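Local coordinates for protein DNA-entry nuclease (Competence-specific nuclease) (Streptococcus agalactiae ILRI112, PDB 4QGO) that probably cleaves DNA and RNA without sequence specificity, as a nuclease of the beta-beta-alpha metal (His-Me finger) family linked to virulence, at residues W90-W95 / N134-Q138. The protein carries 1 engineered substitution. Residues are numbered along the deposited sequence; the frame is centred on the assembly and turned at random.
Sequences WKPLGW and NVVTQ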
loop_
_atom_site.group_PDB
_atom_site.type_symbol
_atom_site.label_atom_id
_atom_site.label_comp_id
_atom_site.label_asym_id
_atom_site.label_seq_id
_atom_site.Cartn_x
_atom_site.Cartn_y
_atom_site.Cartn_z
ATOM N N TRP A 90 -3.538 -14.952 13.065
ATOM C CA TRP A 90 -4.310 -14.589 11.881
ATOM C C TRP A 90 -3.376 -14.262 10.718
ATOM O O TRP A 90 -2.350 -13.621 10.907
ATOM C CB TRP A 90 -5.227 -13.396 12.182
ATOM C CG TRP A 90 -6.095 -13.001 11.017
ATOM C CD1 TRP A 90 -7.338 -13.480 10.716
ATOM C CD2 TRP A 90 -5.777 -12.047 9.995
ATOM N NE1 TRP A 90 -7.809 -12.890 9.569
ATOM C CE2 TRP A 90 -6.869 -12.005 9.107
ATOM C CE3 TRP A 90 -4.670 -11.233 9.743
ATOM C CZ2 TRP A 90 -6.890 -11.178 7.987
ATOM C CZ3 TRP A 90 -4.696 -10.406 8.639
ATOM C CH2 TRP A 90 -5.797 -10.387 7.774
ATOM N N LYS A 91 -3.744 -14.711 9.524
ATOM C CA LYS A 91 -2.968 -14.395 8.328
ATOM C C LYS A 91 -3.889 -13.852 7.242
ATOM O O LYS A 91 -5.022 -14.304 7.104
ATOM C CB LYS A 91 -2.253 -15.648 7.815
ATOM C CG LYS A 91 -1.173 -16.190 8.748
ATOM C CD LYS A 91 -0.058 -15.169 8.975
ATOM C CE LYS A 91 1.168 -15.808 9.637
ATOM N NZ LYS A 91 0.864 -16.393 10.978
ATOM N N PRO A 92 -3.402 -12.880 6.455
ATOM C CA PRO A 92 -4.219 -12.334 5.370
ATOM C C PRO A 92 -4.456 -13.326 4.231
ATOM O O PRO A 92 -3.855 -14.418 4.188
ATOM C CB PRO A 92 -3.403 -11.119 4.888
ATOM C CG PRO A 92 -1.980 -11.464 5.230
ATOM C CD PRO A 92 -2.063 -12.261 6.528
ATOM N N LEU A 93 -5.330 -12.944 3.308
ATOM C CA LEU A 93 -5.670 -13.780 2.168
ATOM C C LEU A 93 -4.438 -14.057 1.316
ATOM O O LEU A 93 -3.636 -13.148 1.063
ATOM C CB LEU A 93 -6.745 -13.098 1.321
ATOM C CG LEU A 93 -8.072 -12.837 2.027
ATOM C CD1 LEU A 93 -8.961 -12.032 1.124
ATOM C CD2 LEU A 93 -8.741 -14.164 2.397
ATOM N N GLY A 94 -4.279 -15.307 0.875
ATOM C CA GLY A 94 -3.174 -15.668 -0.003
ATOM C C GLY A 94 -1.833 -15.884 0.679
ATOM O O GLY A 94 -0.803 -15.977 0.006
ATOM N N TRP A 95 -1.829 -15.952 2.006
ATOM C CA TRP A 95 -0.573 -16.050 2.755
ATOM C C TRP A 95 0.087 -17.408 2.605
ATOM O O TRP A 95 -0.476 -18.440 3.003
ATOM C CB TRP A 95 -0.811 -15.783 4.233
ATOM C CG TRP A 95 0.447 -15.751 5.073
ATOM C CD1 TRP A 95 1.033 -16.800 5.733
ATOM C CD2 TRP A 95 1.250 -14.598 5.359
ATOM N NE1 TRP A 95 2.160 -16.366 6.400
ATOM C CE2 TRP A 95 2.308 -15.017 6.193
ATOM C CE3 TRP A 95 1.175 -13.247 4.990
ATOM C CZ2 TRP A 95 3.282 -14.134 6.665
ATOM C CZ3 TRP A 95 2.144 -12.368 5.462
ATOM C CH2 TRP A 95 3.183 -12.814 6.286
ATOM N N ASN A 134 -7.714 -4.385 6.757
ATOM C CA ASN A 134 -6.560 -3.479 6.654
ATOM C C ASN A 134 -5.237 -4.176 6.379
ATOM O O ASN A 134 -4.198 -3.532 6.396
ATOM C CB ASN A 134 -6.419 -2.633 7.942
ATOM C CG ASN A 134 -5.440 -1.453 7.791
ATOM O OD1 ASN A 134 -5.455 -0.741 6.798
ATOM N ND2 ASN A 134 -4.586 -1.253 8.794
ATOM N N VAL A 135 -5.256 -5.485 6.133
ATOM C CA VAL A 135 -4.002 -6.226 5.978
ATOM C C VAL A 135 -4.051 -7.145 4.772
ATOM O O VAL A 135 -5.013 -7.899 4.595
ATOM C CB VAL A 135 -3.683 -7.065 7.238
ATOM C CG1 VAL A 135 -2.369 -7.830 7.040
ATOM C CG2 VAL A 135 -3.618 -6.175 8.469
ATOM N N VAL A 136 -3.010 -7.071 3.945
ATOM C CA VAL A 136 -2.858 -7.968 2.804
ATOM C C VAL A 136 -1.530 -8.708 2.880
ATOM O O VAL A 136 -0.656 -8.380 3.692
ATOM C CB VAL A 136 -2.947 -7.224 1.451
ATOM C CG1 VAL A 136 -4.340 -6.630 1.258
ATOM C CG2 VAL A 136 -1.863 -6.129 1.342
ATOM N N THR A 137 -1.388 -9.722 2.032
ATOM C CA THR A 137 -0.112 -10.392 1.844
ATOM C C THR A 137 0.742 -9.510 0.954
ATOM O O THR A 137 0.403 -9.286 -0.201
ATOM C CB THR A 137 -0.313 -11.766 1.195
ATOM O OG1 THR A 137 -1.065 -12.593 2.090
ATOM C CG2 THR A 137 1.031 -12.431 0.880
ATOM N N GLN A 138 1.835 -8.986 1.500
ATOM C CA GLN A 138 2.653 -8.025 0.775
ATOM C C GLN A 138 4.100 -8.489 0.749
ATOM O O GLN A 138 4.632 -8.981 1.764
ATOM C CB GLN A 138 2.558 -6.639 1.422
ATOM C CG GLN A 138 3.188 -5.536 0.564
ATOM C CD GLN A 138 2.917 -4.154 1.116
ATOM O OE1 GLN A 138 2.810 -3.973 2.334
ATOM N NE2 GLN A 138 2.800 -3.168 0.231
HETATM O O HOH W 1 -3.619 -10.427 0.480
HETATM O O HOH W 2 -6.129 -10.075 3.077
#
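Thr137 reaches from its strand into the type II turn Pro92-Trp95 and gives its hydroxyl proton to the carbonyl of Leu93, OG1 to O 2.8 Å. The donor stands above the carbonyl plane, 47° out of it, rather than on a lone pair. With chi1 at -64°, OG1 is anti to Thr137's own carbonyl carbon and faces the turn; it also meets the edge of the Trp95 indole, 3.7 Å from CE3. Gly94 takes the third position of the turn, where phi is positive (80°) and a residue without a side chain fits most easily. Pro92 turns its ring onto the strand: CG packs 3.5 Å from Thr137 OG1, and CB lies 4.1 Å from Val135 CG1. This compact ring, with no N-H needing a partner, can lie against the strand backbone. The branched Val135 also meets the edge of the Trp90 ring, its CB 3.8 Å from CZ3. The strand pairs with 108-112 in a two-stranded antiparallel sheet, consistent with the beta-beta part of the beta-beta-alpha motif. Two waters complete the seam, one joining Leu93 O to Thr137 N, the other Leu93 N to Val135 O. Both backbone polar atoms of Leu93 are thus satisfied, so the loop docks by one direct bond, water bridges and apolar packing instead of adding a third strand.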